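Local coordinates for WbbM protein (Klebsiella pneumoniae, PDB 6U4B) that is a trimeric bifunctional O-antigen polymerase that probably transfers sugars through two glycosyltransferase modules, one of which holds a magnesium ion, at residues 195-200 / 263-268; 77-82 / 229-234; 348-353 / 586-591; 388-393 / 492-497; 425-430 / 482-487. One frame throughout, in Å; residues are numbered along the deposited sequence.

Interaction 1 (195-200 / 263-268); sequences PEYSTA and NIYIIK
Lys268 lays its methylenes on the ring of Tyr197 because CG stands trans to the backbone N (chi1 165°) and the chain then kinks at chi2, while a chi1 of -81° sends the tyrosine ring back toward helix 253-272. The two side chains run at about a right angle. Lys268 CG lies over one ring face, 3.8 Å from the centroid of the Tyr197 ring and 24° off its normal, a CH-pi contact displaced toward the CE2 rim. A second kink, at chi4, leaves Lys268 NZ 4.9 Å from the same Tyr197 centroid, an off-centre cation-pi geometry. On its way there the lysine passes the carbonyl of Glu196 in the 3-10 turn, with Lys268 CE 3.5 Å from Glu196 O. Farther along the ring, Tyr197 OH sits 3.6 Å from Tyr265 CD1, and Ile264 CG2 borders the ring edge. Ala200 CB points at helix 253-272, 3.7 Å from Ile264 O and 3.9 Å from Lys268 CB, and touches Ile267 CG2, which lets the two backbones come close. Behind the tyrosine, Trp229 of helix 220-240 stacks on the Tyr197 ring. No hydrogen bond joins the segments. The polar ends of Lys268 and Tyr265 are engaged by Asp272 and Asp225, which leaves aliphatic and aromatic contact to hold helix 198-206 to helix 253-272 in the DUF4422 region, the ammonium probably adding a modest electrostatic attraction.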
# COMPACT_ATOMS: atom_id res chain seq x y z
N PRO A 195 12.91 8.36 60.98
CA PRO A 195 13.80 8.97 61.98
C PRO A 195 14.52 7.95 62.86
O PRO A 195 15.61 8.24 63.36
CB PRO A 195 12.85 9.85 62.81
CG PRO A 195 11.71 10.14 61.89
CD PRO A 195 11.54 8.90 61.05
N GLU A 196 13.94 6.77 63.06
CA GLU A 196 14.54 5.76 63.92
C GLU A 196 15.82 5.15 63.34
O GLU A 196 16.43 4.31 64.00
CB GLU A 196 13.53 4.64 64.22
CG GLU A 196 13.13 3.80 63.01
CD GLU A 196 11.98 4.39 62.22
OE1 GLU A 196 11.87 5.64 62.15
OE2 GLU A 196 11.17 3.61 61.66
N TYR A 197 16.23 5.56 62.14
CA TYR A 197 17.41 5.01 61.48
C TYR A 197 18.64 5.91 61.61
O TYR A 197 19.70 5.54 61.10
CB TYR A 197 17.13 4.77 60.00
CG TYR A 197 16.40 3.48 59.70
CD1 TYR A 197 15.05 3.34 59.99
CD2 TYR A 197 17.06 2.40 59.13
CE1 TYR A 197 14.37 2.17 59.71
CE2 TYR A 197 16.40 1.22 58.85
CZ TYR A 197 15.05 1.11 59.15
OH TYR A 197 14.39 -0.06 58.88
N SER A 198 18.52 7.06 62.28
CA SER A 198 19.61 8.03 62.29
C SER A 198 20.89 7.43 62.86
O SER A 198 21.99 7.67 62.34
CB SER A 198 19.21 9.27 63.07
OG SER A 198 18.99 8.97 64.44
N THR A 199 20.78 6.64 63.93
CA THR A 199 21.97 6.03 64.53
C THR A 199 22.54 4.94 63.63
O THR A 199 23.77 4.78 63.54
CB THR A 199 21.64 5.46 65.91
OG1 THR A 199 21.17 6.52 66.76
CG2 THR A 199 22.88 4.83 66.55
N ALA A 200 21.68 4.19 62.94
CA ALA A 200 22.16 3.18 62.01
C ALA A 200 22.86 3.82 60.81
O ALA A 200 23.83 3.27 60.28
CB ALA A 200 21.00 2.30 61.54
N ASN A 263 23.09 -1.91 53.84
CA ASN A 263 23.84 -1.97 55.09
C ASN A 263 23.15 -1.20 56.21
O ASN A 263 23.08 -1.67 57.35
CB ASN A 263 25.25 -1.43 54.88
CG ASN A 263 26.13 -2.37 54.08
OD1 ASN A 263 26.84 -3.20 54.65
ND2 ASN A 263 26.08 -2.26 52.76
N ILE A 264 22.64 -0.00 55.90
CA ILE A 264 21.93 0.79 56.91
C ILE A 264 20.74 0.01 57.45
O ILE A 264 20.47 0.02 58.66
CB ILE A 264 21.50 2.14 56.31
CG1 ILE A 264 22.73 2.98 55.96
CG2 ILE A 264 20.57 2.88 57.26
CD1 ILE A 264 22.41 4.25 55.20
N TYR A 265 20.03 -0.71 56.58
CA TYR A 265 18.87 -1.48 57.01
C TYR A 265 19.28 -2.65 57.90
O TYR A 265 18.63 -2.90 58.93
CB TYR A 265 18.10 -1.98 55.79
CG TYR A 265 16.93 -2.88 56.13
CD1 TYR A 265 15.69 -2.34 56.47
CD2 TYR A 265 17.05 -4.26 56.11
CE1 TYR A 265 14.62 -3.16 56.78
CE2 TYR A 265 15.99 -5.08 56.42
CZ TYR A 265 14.77 -4.53 56.75
OH TYR A 265 13.71 -5.35 57.06
N ILE A 266 20.34 -3.37 57.53
CA ILE A 266 20.77 -4.51 58.33
C ILE A 266 21.27 -4.06 59.69
O ILE A 266 20.95 -4.67 60.72
CB ILE A 266 21.85 -5.31 57.57
CG1 ILE A 266 21.24 -6.03 56.37
CG2 ILE A 266 22.54 -6.31 58.50
CD1 ILE A 266 22.24 -6.83 55.56
N ILE A 267 22.06 -2.98 59.73
CA ILE A 267 22.60 -2.49 61.00
C ILE A 267 21.47 -2.10 61.94
O ILE A 267 21.55 -2.33 63.16
CB ILE A 267 23.57 -1.32 60.74
CG1 ILE A 267 24.84 -1.84 60.05
CG2 ILE A 267 23.91 -0.59 62.03
CD1 ILE A 267 25.79 -0.74 59.64
N LYS A 268 20.40 -1.52 61.40
CA LYS A 268 19.25 -1.17 62.23
C LYS A 268 18.60 -2.41 62.83
O LYS A 268 18.18 -2.40 63.99
CB LYS A 268 18.24 -0.38 61.39
CG LYS A 268 16.85 -0.26 62.00
CD LYS A 268 16.85 0.61 63.23
CE LYS A 268 15.43 1.03 63.59
NZ LYS A 268 14.49 -0.12 63.54

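Interaction 2 (77-82 / 229-234); sequences PFYCEL and WLFSIL
Leu82 and Leu234 reach toward each other tip to tip, CD1 of Leu82 lying 3.7 Å from CD1 of Leu234, and this is the tight part of a contact without hydrogen bonds across it, almost all carbon. The other branch of Leu82, CD2, meets Leu230 CD2 at 3.7 Å, so the forked leucine straddles one helical turn of 229-234. Phe231 turns its edge to the backbone, with CZ 3.7 Å from Leu82 O. The Tyr79 side is looser: the two rings come closest at Tyr79 CE2 and Phe231 CE1, 4.2 Å apart, while Leu234 CD1 comes within 3.9 Å of Tyr79 CE2. No solvent side develops here, since all five touching residues are buried, the phenol OH of Tyr79 is hydrogen-bonded to Glu238, and Phe543 of the second subunit packs on Tyr79. A type II' turn from Tyr79 to Leu82, with Cys80 at positive phi, lets both residues face helix 220-240. Helix 253-272 closes over the contact, Ala258 against Leu82 and Leu261 against Leu230.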
# COMPACT_ATOMS: atom_id res chain seq x y z
N PRO A 77 18.94 0.25 33.38
CA PRO A 77 20.20 0.99 33.26
C PRO A 77 20.57 1.78 34.50
O PRO A 77 21.75 2.13 34.67
CB PRO A 77 19.94 1.94 32.07
CG PRO A 77 18.96 1.21 31.24
CD PRO A 77 18.07 0.49 32.21
N PHE A 78 19.62 2.06 35.38
CA PHE A 78 19.85 2.87 36.57
C PHE A 78 19.66 2.10 37.87
O PHE A 78 20.40 2.32 38.82
CB PHE A 78 18.90 4.09 36.56
CG PHE A 78 18.69 4.67 35.19
CD1 PHE A 78 19.52 5.68 34.71
CD2 PHE A 78 17.67 4.21 34.37
CE1 PHE A 78 19.33 6.21 33.44
CE2 PHE A 78 17.48 4.73 33.10
CZ PHE A 78 18.31 5.73 32.64
N TYR A 79 18.70 1.18 37.92
CA TYR A 79 18.46 0.39 39.11
C TYR A 79 19.27 -0.90 39.15
O TYR A 79 19.40 -1.50 40.23
CB TYR A 79 16.97 0.04 39.22
CG TYR A 79 16.12 1.13 39.83
CD1 TYR A 79 15.91 2.33 39.16
CD2 TYR A 79 15.51 0.95 41.06
CE1 TYR A 79 15.13 3.34 39.71
CE2 TYR A 79 14.72 1.94 41.62
CZ TYR A 79 14.54 3.13 40.94
OH TYR A 79 13.76 4.12 41.50
N CYS A 80 19.82 -1.33 38.02
CA CYS A 80 20.61 -2.57 37.91
C CYS A 80 19.73 -3.72 38.40
O CYS A 80 18.53 -3.75 38.08
CB CYS A 80 21.93 -2.41 38.64
SG CYS A 80 23.13 -1.37 37.77
N GLU A 81 20.27 -4.65 39.19
CA GLU A 81 19.53 -5.84 39.62
C GLU A 81 18.35 -5.52 40.53
O GLU A 81 17.61 -6.45 40.88
CB GLU A 81 20.46 -6.82 40.32
CG GLU A 81 21.19 -7.77 39.40
CD GLU A 81 22.64 -7.40 39.20
OE1 GLU A 81 22.95 -6.19 39.19
OE2 GLU A 81 23.47 -8.32 39.07
N LEU A 82 18.17 -4.26 40.94
CA LEU A 82 16.97 -3.91 41.70
C LEU A 82 15.70 -4.19 40.91
O LEU A 82 14.64 -4.43 41.51
CB LEU A 82 17.03 -2.45 42.13
CG LEU A 82 18.00 -2.11 43.26
CD1 LEU A 82 18.06 -0.62 43.49
CD2 LEU A 82 17.60 -2.84 44.53
N TRP A 229 10.66 -0.82 52.59
CA TRP A 229 11.52 0.24 53.10
C TRP A 229 12.44 0.79 52.01
O TRP A 229 12.53 2.01 51.82
CB TRP A 229 12.33 -0.30 54.28
CG TRP A 229 13.32 0.66 54.88
CD1 TRP A 229 13.09 1.58 55.86
CD2 TRP A 229 14.71 0.78 54.54
NE1 TRP A 229 14.24 2.26 56.15
CE2 TRP A 229 15.25 1.79 55.36
CE3 TRP A 229 15.55 0.13 53.63
CZ2 TRP A 229 16.59 2.17 55.29
CZ3 TRP A 229 16.88 0.51 53.56
CH2 TRP A 229 17.39 1.52 54.38
N LEU A 230 13.11 -0.10 51.28
CA LEU A 230 14.09 0.34 50.29
C LEU A 230 13.44 1.15 49.18
O LEU A 230 13.91 2.24 48.82
CB LEU A 230 14.83 -0.86 49.70
CG LEU A 230 15.78 -0.56 48.54
CD1 LEU A 230 16.98 0.25 49.02
CD2 LEU A 230 16.22 -1.83 47.83
N PHE A 231 12.34 0.64 48.61
CA PHE A 231 11.76 1.29 47.45
C PHE A 231 10.94 2.53 47.81
O PHE A 231 10.73 3.38 46.94
CB PHE A 231 10.92 0.29 46.65
CG PHE A 231 11.75 -0.67 45.85
CD1 PHE A 231 12.34 -0.27 44.66
CD2 PHE A 231 11.98 -1.96 46.30
CE1 PHE A 231 13.12 -1.14 43.93
CE2 PHE A 231 12.77 -2.83 45.58
CZ PHE A 231 13.33 -2.42 44.39
N SER A 232 10.47 2.65 49.05
CA SER A 232 9.89 3.91 49.48
C SER A 232 10.94 5.02 49.47
O SER A 232 10.64 6.17 49.11
CB SER A 232 9.28 3.77 50.88
OG SER A 232 10.28 3.65 51.87
N ILE A 233 12.17 4.69 49.86
CA ILE A 233 13.26 5.66 49.81
C ILE A 233 13.65 5.95 48.36
O ILE A 233 13.87 7.11 47.99
CB ILE A 233 14.46 5.14 50.62
CG1 ILE A 233 14.10 5.09 52.11
CG2 ILE A 233 15.69 6.00 50.37
CD1 ILE A 233 14.98 4.15 52.91
N LEU A 234 13.74 4.91 47.53
CA LEU A 234 14.15 5.11 46.15
C LEU A 234 13.11 5.90 45.37
O LEU A 234 13.47 6.70 44.50
CB LEU A 234 14.43 3.76 45.48
CG LEU A 234 15.55 2.93 46.12
CD1 LEU A 234 15.83 1.66 45.32
CD2 LEU A 234 16.83 3.75 46.29

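Interaction 3 (348-353 / 586-591); sequences TRLVNL and TPWEME
Arg349 NH1 donates to Glu591 OE2 over 3.0 Å, a salt bridge bent at the hydrogen (139°). The oxygen lies in the guanidinium plane and is met nearly along its C-O axis, although the carboxylate plane is turned 45° from the guanidinium; Glu591 is poorly ordered, so the bond may be mobile. Pro587 CB covers one guanidinium face, 3.4 Å from Arg349 NE. Arg349 CD lies over one face of the Trp588 indole, toward its rim, with guanidinium and ring planes 90° apart. Leu350 CD2 meets Trp588 CH2 at 3.6 Å, and Leu353 CD1 touches the indole edge at CZ3. Asn346 accepts from Trp588 NE1, and Thr586 OG1, bonded to Ile583, weakly caps Trp588 N. Adjacent Asn585 can bind a second magnesium ion, not bound to this chain here. Glu591 thus links Arg349 to helix 589-596 of its own chain, while Asp577 of the second subunit salt-bridges Arg349 NE across the trimer interface, the two carboxylates probably offsetting its positive charge.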
# COMPACT_ATOMS: atom_id res chain seq x y z
N THR A 348 13.26 -3.70 15.50
CA THR A 348 11.96 -3.10 15.77
C THR A 348 11.06 -3.16 14.53
O THR A 348 9.89 -3.54 14.61
CB THR A 348 12.13 -1.65 16.23
OG1 THR A 348 12.80 -1.63 17.50
CG2 THR A 348 10.78 -0.97 16.35
N ARG A 349 11.61 -2.79 13.37
CA ARG A 349 10.85 -2.85 12.13
C ARG A 349 10.37 -4.26 11.83
O ARG A 349 9.25 -4.46 11.34
CB ARG A 349 11.70 -2.33 10.97
CG ARG A 349 12.09 -0.87 11.09
CD ARG A 349 13.09 -0.48 10.01
NE ARG A 349 13.17 0.97 9.84
CZ ARG A 349 13.93 1.57 8.93
NH1 ARG A 349 14.68 0.84 8.11
NH2 ARG A 349 13.94 2.89 8.83
N LEU A 350 11.21 -5.26 12.11
CA LEU A 350 10.84 -6.65 11.81
C LEU A 350 9.68 -7.11 12.69
O LEU A 350 8.75 -7.77 12.20
CB LEU A 350 12.06 -7.56 11.99
CG LEU A 350 13.10 -7.41 10.88
CD1 LEU A 350 14.45 -7.92 11.32
CD2 LEU A 350 12.63 -8.14 9.63
N VAL A 351 9.72 -6.80 13.98
CA VAL A 351 8.62 -7.15 14.87
C VAL A 351 7.34 -6.43 14.44
O VAL A 351 6.25 -7.00 14.46
CB VAL A 351 8.98 -6.84 16.33
CG1 VAL A 351 7.76 -7.02 17.23
CG2 VAL A 351 10.11 -7.75 16.79
N ASN A 352 7.47 -5.16 14.03
CA ASN A 352 6.31 -4.38 13.61
C ASN A 352 5.58 -5.01 12.42
O ASN A 352 4.41 -4.68 12.19
CB ASN A 352 6.73 -2.95 13.27
CG ASN A 352 7.12 -2.16 14.50
OD1 ASN A 352 6.81 -2.54 15.63
ND2 ASN A 352 7.81 -1.04 14.29
N LEU A 353 6.24 -5.89 11.67
CA LEU A 353 5.56 -6.63 10.62
C LEU A 353 4.53 -7.60 11.17
O LEU A 353 3.58 -7.95 10.46
CB LEU A 353 6.58 -7.39 9.76
CG LEU A 353 7.66 -6.61 9.02
CD1 LEU A 353 8.70 -7.56 8.45
CD2 LEU A 353 7.05 -5.76 7.91
N THR A 586 6.78 -1.36 3.49
CA THR A 586 7.56 -1.60 4.71
C THR A 586 8.53 -0.44 4.87
O THR A 586 8.68 0.35 3.93
CB THR A 586 8.29 -2.95 4.65
OG1 THR A 586 9.36 -2.87 3.69
CG2 THR A 586 7.34 -4.07 4.26
N PRO A 587 9.16 -0.26 6.04
CA PRO A 587 10.15 0.83 6.16
C PRO A 587 11.35 0.67 5.24
O PRO A 587 12.07 1.66 5.02
CB PRO A 587 10.57 0.77 7.63
CG PRO A 587 9.42 0.14 8.31
CD PRO A 587 8.86 -0.86 7.35
N TRP A 588 11.60 -0.52 4.69
CA TRP A 588 12.72 -0.71 3.78
C TRP A 588 12.38 -0.33 2.34
O TRP A 588 13.25 -0.47 1.47
CB TRP A 588 13.21 -2.16 3.82
CG TRP A 588 13.60 -2.64 5.18
CD1 TRP A 588 14.78 -2.38 5.83
CD2 TRP A 588 12.83 -3.45 6.06
NE1 TRP A 588 14.78 -2.98 7.06
CE2 TRP A 588 13.59 -3.64 7.23
CE3 TRP A 588 11.56 -4.03 5.98
CZ2 TRP A 588 13.13 -4.39 8.31
CZ3 TRP A 588 11.10 -4.77 7.06
CH2 TRP A 588 11.88 -4.95 8.20
N GLU A 589 11.16 0.15 2.08
CA GLU A 589 10.73 0.38 0.70
C GLU A 589 11.57 1.46 0.03
O GLU A 589 12.11 1.25 -1.07
CB GLU A 589 9.25 0.75 0.68
CG GLU A 589 8.74 1.18 -0.68
CD GLU A 589 7.23 1.17 -0.76
OE1 GLU A 589 6.69 0.76 -1.81
OE2 GLU A 589 6.58 1.57 0.23
N MET A 590 11.71 2.62 0.67
CA MET A 590 12.52 3.68 0.09
C MET A 590 14.01 3.36 0.15
O MET A 590 14.78 3.95 -0.62
CB MET A 590 12.25 5.01 0.80
CG MET A 590 12.31 4.95 2.32
SD MET A 590 12.58 6.57 3.06
CE MET A 590 14.33 6.48 3.43
N GLU A 591 14.43 2.46 1.04
CA GLU A 591 15.83 2.04 1.05
C GLU A 591 16.21 1.36 -0.26
O GLU A 591 17.34 1.50 -0.74
CB GLU A 591 16.09 1.08 2.22
CG GLU A 591 16.37 1.74 3.55
CD GLU A 591 16.99 0.77 4.54
OE1 GLU A 591 17.90 0.02 4.14
OE2 GLU A 591 16.56 0.75 5.71

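Interaction 4 (388-393 / 492-497); sequences ARLFIP and ELMRVL
Leu390 is the bump of this contact, set in the hollow between Leu493, Met494 and Leu497 on one side of helix 489-499, within the GT-A-type, Rossmann-like fold expected of glycosyltransferase family 8. It projects from the 3-10 turn that precedes helix 392-395. One branch, CD1, reaches Leu497 CD1 at 4.1 Å, the other, CD2, lies 4.2 Å from Leu493 CD2, and its CB meets Met494 CE. Leu493 answers with a bump of its own: its CD1 enters the niche between the Leu390 carbonyl and the ring of Pro393, 3.5 Å from Leu390 O and 4.0 Å from Pro393 CG. Met494 shapes the third side. With chi2 at -61° and a further bend at chi3, its chain curls back so that the methyl lies over a face of Phe391, across which it runs at about a right angle. Phe370 stacks on the Phe391 ring as well. The neighbouring Arg389 pairs with Asp506 and with Asp406, a magnesium ligand, so the turn that presents Leu390 to the helix also carries a residue that touches the metal site. The sulfur completes a Met-aromatic contact, approaching the ring obliquely, with Met494 SD 3.8 Å from Phe391 CE2 and Met494 CE 4.2 Å from the centroid of the Phe391 ring.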
# COMPACT_ATOMS: atom_id res chain seq x y z
N ALA A 388 25.10 -21.65 11.78
CA ALA A 388 23.95 -21.55 12.67
C ALA A 388 23.03 -22.76 12.54
O ALA A 388 22.47 -23.23 13.54
CB ALA A 388 23.17 -20.27 12.38
N ARG A 389 22.85 -23.28 11.32
CA ARG A 389 21.95 -24.41 11.11
C ARG A 389 22.33 -25.62 11.95
O ARG A 389 21.45 -26.38 12.39
CB ARG A 389 21.91 -24.78 9.63
CG ARG A 389 21.09 -23.83 8.76
CD ARG A 389 21.10 -24.29 7.31
NE ARG A 389 22.39 -24.06 6.67
CZ ARG A 389 22.56 -23.39 5.54
NH1 ARG A 389 21.52 -22.89 4.89
NH2 ARG A 389 23.78 -23.23 5.04
N LEU A 390 23.63 -25.82 12.19
CA LEU A 390 24.08 -26.97 12.97
C LEU A 390 23.57 -26.94 14.41
O LEU A 390 23.47 -27.99 15.04
CB LEU A 390 25.60 -27.05 12.98
CG LEU A 390 26.31 -27.13 11.62
CD1 LEU A 390 27.81 -27.27 11.82
CD2 LEU A 390 25.76 -28.27 10.79
N PHE A 391 23.26 -25.76 14.93
CA PHE A 391 22.86 -25.61 16.32
C PHE A 391 21.36 -25.65 16.52
O PHE A 391 20.89 -25.50 17.66
CB PHE A 391 23.44 -24.31 16.89
CG PHE A 391 24.94 -24.27 16.90
CD1 PHE A 391 25.63 -23.76 15.81
CD2 PHE A 391 25.65 -24.77 17.97
CE1 PHE A 391 27.01 -23.73 15.81
CE2 PHE A 391 27.04 -24.74 17.98
CZ PHE A 391 27.72 -24.23 16.89
N ILE A 392 20.59 -25.85 15.45
CA ILE A 392 19.13 -25.91 15.58
C ILE A 392 18.67 -27.04 16.50
O ILE A 392 17.81 -26.79 17.36
CB ILE A 392 18.48 -25.96 14.19
CG1 ILE A 392 18.53 -24.57 13.55
CG2 ILE A 392 17.04 -26.46 14.29
CD1 ILE A 392 18.25 -24.56 12.06
N PRO A 393 19.19 -28.27 16.40
CA PRO A 393 18.72 -29.32 17.34
C PRO A 393 19.03 -29.03 18.80
O PRO A 393 18.40 -29.63 19.68
CB PRO A 393 19.45 -30.58 16.85
CG PRO A 393 20.60 -30.08 16.06
CD PRO A 393 20.12 -28.83 15.40
N GLU A 492 27.05 -35.41 17.05
CA GLU A 492 27.69 -35.85 15.82
C GLU A 492 27.98 -34.68 14.89
O GLU A 492 29.06 -34.62 14.28
CB GLU A 492 26.82 -36.90 15.12
CG GLU A 492 27.40 -37.43 13.83
CD GLU A 492 28.56 -38.39 14.05
OE1 GLU A 492 28.83 -38.75 15.21
OE2 GLU A 492 29.19 -38.79 13.05
N LEU A 493 27.04 -33.75 14.77
CA LEU A 493 27.26 -32.55 13.97
C LEU A 493 28.49 -31.79 14.45
O LEU A 493 29.31 -31.34 13.64
CB LEU A 493 26.03 -31.65 13.99
CG LEU A 493 24.74 -32.17 13.35
CD1 LEU A 493 23.57 -31.26 13.71
CD2 LEU A 493 24.88 -32.29 11.84
N MET A 494 28.63 -31.64 15.77
CA MET A 494 29.80 -30.96 16.31
C MET A 494 31.08 -31.74 16.03
O MET A 494 32.10 -31.16 15.65
CB MET A 494 29.63 -30.74 17.82
CG MET A 494 28.49 -29.80 18.18
SD MET A 494 28.69 -28.13 17.52
CE MET A 494 27.66 -28.19 16.05
N ARG A 495 31.03 -33.07 16.19
CA ARG A 495 32.21 -33.88 15.92
C ARG A 495 32.66 -33.72 14.47
O ARG A 495 33.86 -33.54 14.20
CB ARG A 495 31.93 -35.35 16.24
CG ARG A 495 33.18 -36.21 16.31
CD ARG A 495 32.81 -37.69 16.31
NE ARG A 495 32.06 -38.07 15.12
CZ ARG A 495 32.61 -38.44 13.97
NH1 ARG A 495 33.94 -38.48 13.86
NH2 ARG A 495 31.85 -38.76 12.94
N VAL A 496 31.72 -33.77 13.53
CA VAL A 496 32.06 -33.60 12.12
C VAL A 496 32.59 -32.20 11.86
O VAL A 496 33.53 -32.01 11.07
CB VAL A 496 30.84 -33.93 11.24
CG1 VAL A 496 31.06 -33.46 9.80
CG2 VAL A 496 30.54 -35.42 11.27
N LEU A 497 32.01 -31.19 12.52
CA LEU A 497 32.50 -29.82 12.37
C LEU A 497 33.96 -29.70 12.79
O LEU A 497 34.75 -28.99 12.15
CB LEU A 497 31.63 -28.87 13.19
CG LEU A 497 32.00 -27.38 13.28
CD1 LEU A 497 31.86 -26.70 11.93
CD2 LEU A 497 31.14 -26.69 14.32

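Interaction 5 (425-430 / 482-487); sequences NNLVAA and KQMVEE
Asn425 opens the contact by resting its CB against the flat amide of Gln483, 3.9 Å from CD, while Asn425 O lies 3.6 Å from Gln483 CG. That carbonyl takes its hydrogen bond from Arg517. Asn426 turns away toward Thr519, leaving Leu427 to carry most of the burial. Its CD2 lies 3.7 Å from Gln483 CG, the two side chains crossing at about a right angle, and also 3.7 Å from Glu487 OE1, so one methyl fits between two residues a helical turn apart. Those residues are tied together: Gln483 NE2 donates to Glu487 OE2 in a 3.0 Å, nearly straight bond (172°), reaching the oxygen on its anti side, tilted 26° out of the carboxylate plane. The glutamine is folded for this, CG trans to the backbone N (chi1 -166°) and the chain turned at chi2. Where strand 428-432 begins, Met484 extends fully and brings its methyl against the chain, with CE 3.4 Å from Leu427 O and 3.6 Å from Val428 CG1. No hydrogen bond crosses; the segments meet mostly by carbon, some of it against carbonyl and carboxylate oxygens. Arg517 binds both Asn425 O and Glu487 OE2, bridging the two sides, and its charge probably helps stabilise the glutamate as a carboxylate beside the Leu427 methyls.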
# COMPACT_ATOMS: atom_id res chain seq x y z
N ASN A 425 11.20 -41.63 10.98
CA ASN A 425 12.37 -41.35 11.80
C ASN A 425 13.51 -40.73 10.99
O ASN A 425 14.66 -40.74 11.44
CB ASN A 425 12.85 -42.61 12.52
CG ASN A 425 13.12 -43.76 11.58
OD1 ASN A 425 13.26 -43.59 10.37
ND2 ASN A 425 13.21 -44.97 12.14
N ASN A 426 13.21 -40.21 9.80
CA ASN A 426 14.20 -39.43 9.08
C ASN A 426 14.57 -38.19 9.87
O ASN A 426 13.76 -37.65 10.64
CB ASN A 426 13.69 -39.04 7.69
CG ASN A 426 13.79 -40.17 6.69
OD1 ASN A 426 14.52 -41.14 6.91
ND2 ASN A 426 13.08 -40.04 5.57
N LEU A 427 15.80 -37.73 9.70
CA LEU A 427 16.28 -36.61 10.50
C LEU A 427 15.85 -35.27 9.93
O LEU A 427 15.61 -34.33 10.70
CB LEU A 427 17.80 -36.68 10.62
CG LEU A 427 18.32 -37.94 11.31
CD1 LEU A 427 19.83 -37.91 11.44
CD2 LEU A 427 17.66 -38.12 12.67
N VAL A 428 15.73 -35.16 8.61
CA VAL A 428 15.35 -33.91 7.97
C VAL A 428 14.49 -34.19 6.74
O VAL A 428 14.45 -35.30 6.22
CB VAL A 428 16.57 -33.06 7.54
CG1 VAL A 428 17.32 -32.52 8.75
CG2 VAL A 428 17.49 -33.87 6.64
N ALA A 429 13.81 -33.14 6.29
CA ALA A 429 13.19 -33.08 4.97
C ALA A 429 13.78 -31.89 4.24
O ALA A 429 13.89 -30.80 4.82
CB ALA A 429 11.67 -32.97 5.07
N ALA A 430 14.16 -32.09 2.98
CA ALA A 430 14.84 -31.05 2.23
C ALA A 430 14.67 -31.31 0.74
O ALA A 430 14.18 -32.37 0.33
CB ALA A 430 16.33 -30.97 2.60
N LYS A 482 12.81 -33.82 17.43
CA LYS A 482 12.55 -34.88 18.40
C LYS A 482 13.42 -36.10 18.13
O LYS A 482 13.94 -36.72 19.07
CB LYS A 482 11.07 -35.26 18.39
CG LYS A 482 10.77 -36.53 19.18
CD LYS A 482 9.56 -36.37 20.09
CE LYS A 482 8.27 -36.27 19.30
NZ LYS A 482 7.09 -36.24 20.21
N GLN A 483 13.58 -36.47 16.86
CA GLN A 483 14.45 -37.60 16.53
C GLN A 483 15.91 -37.25 16.77
O GLN A 483 16.68 -38.10 17.24
CB GLN A 483 14.23 -38.02 15.08
CG GLN A 483 14.83 -39.38 14.74
CD GLN A 483 14.17 -40.52 15.49
OE1 GLN A 483 12.98 -40.45 15.83
NE2 GLN A 483 14.93 -41.57 15.76
N MET A 484 16.32 -36.01 16.47
CA MET A 484 17.69 -35.60 16.71
C MET A 484 18.02 -35.60 18.20
O MET A 484 19.17 -35.88 18.58
CB MET A 484 17.95 -34.22 16.11
CG MET A 484 17.93 -34.19 14.60
SD MET A 484 18.39 -32.58 13.94
CE MET A 484 18.27 -32.91 12.19
N VAL A 485 17.04 -35.29 19.05
CA VAL A 485 17.28 -35.33 20.49
C VAL A 485 17.49 -36.76 20.95
O VAL A 485 18.39 -37.04 21.76
CB VAL A 485 16.11 -34.66 21.23
CG1 VAL A 485 16.20 -34.94 22.73
CG2 VAL A 485 16.10 -33.16 20.97
N GLU A 486 16.69 -37.70 20.44
CA GLU A 486 16.84 -39.09 20.86
C GLU A 486 18.17 -39.67 20.40
O GLU A 486 18.80 -40.43 21.15
CB GLU A 486 15.67 -39.93 20.32
CG GLU A 486 15.89 -41.44 20.40
CD GLU A 486 15.78 -42.00 21.82
OE1 GLU A 486 15.13 -43.05 21.98
OE2 GLU A 486 16.34 -41.40 22.76
N GLU A 487 18.61 -39.33 19.20
CA GLU A 487 19.86 -39.86 18.66
C GLU A 487 21.07 -39.01 19.02
O GLU A 487 22.20 -39.39 18.68
CB GLU A 487 19.76 -39.99 17.13
CG GLU A 487 18.62 -40.87 16.65
CD GLU A 487 18.64 -41.09 15.15
OE1 GLU A 487 19.61 -40.65 14.50
OE2 GLU A 487 17.69 -41.70 14.62

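How the interactions relate
The five contacts divide between two modules. Interactions 1 and 2 belong to the DUF4422 range, their centres 17 Å apart; their segments alternate along the chain, and Trp229 of helix 220-240 touches both Tyr197 and Tyr265, making the helical layer continuous. Interactions 4 and 5, their centres 13 Å apart, lie in the glycosyltransferase family 8 range, on the successive helices 489-499 and 481-487, and meet where Pro393 packs on Met484. Interaction 3, 32 Å or more from the others between centres, has segments that enclose interactions 4 and 5 along the chain and brings the C-terminal helix back to helix 344-352. It and interaction 2 both reach the second subunit, so parts from both the N- and C-terminal regions contact it.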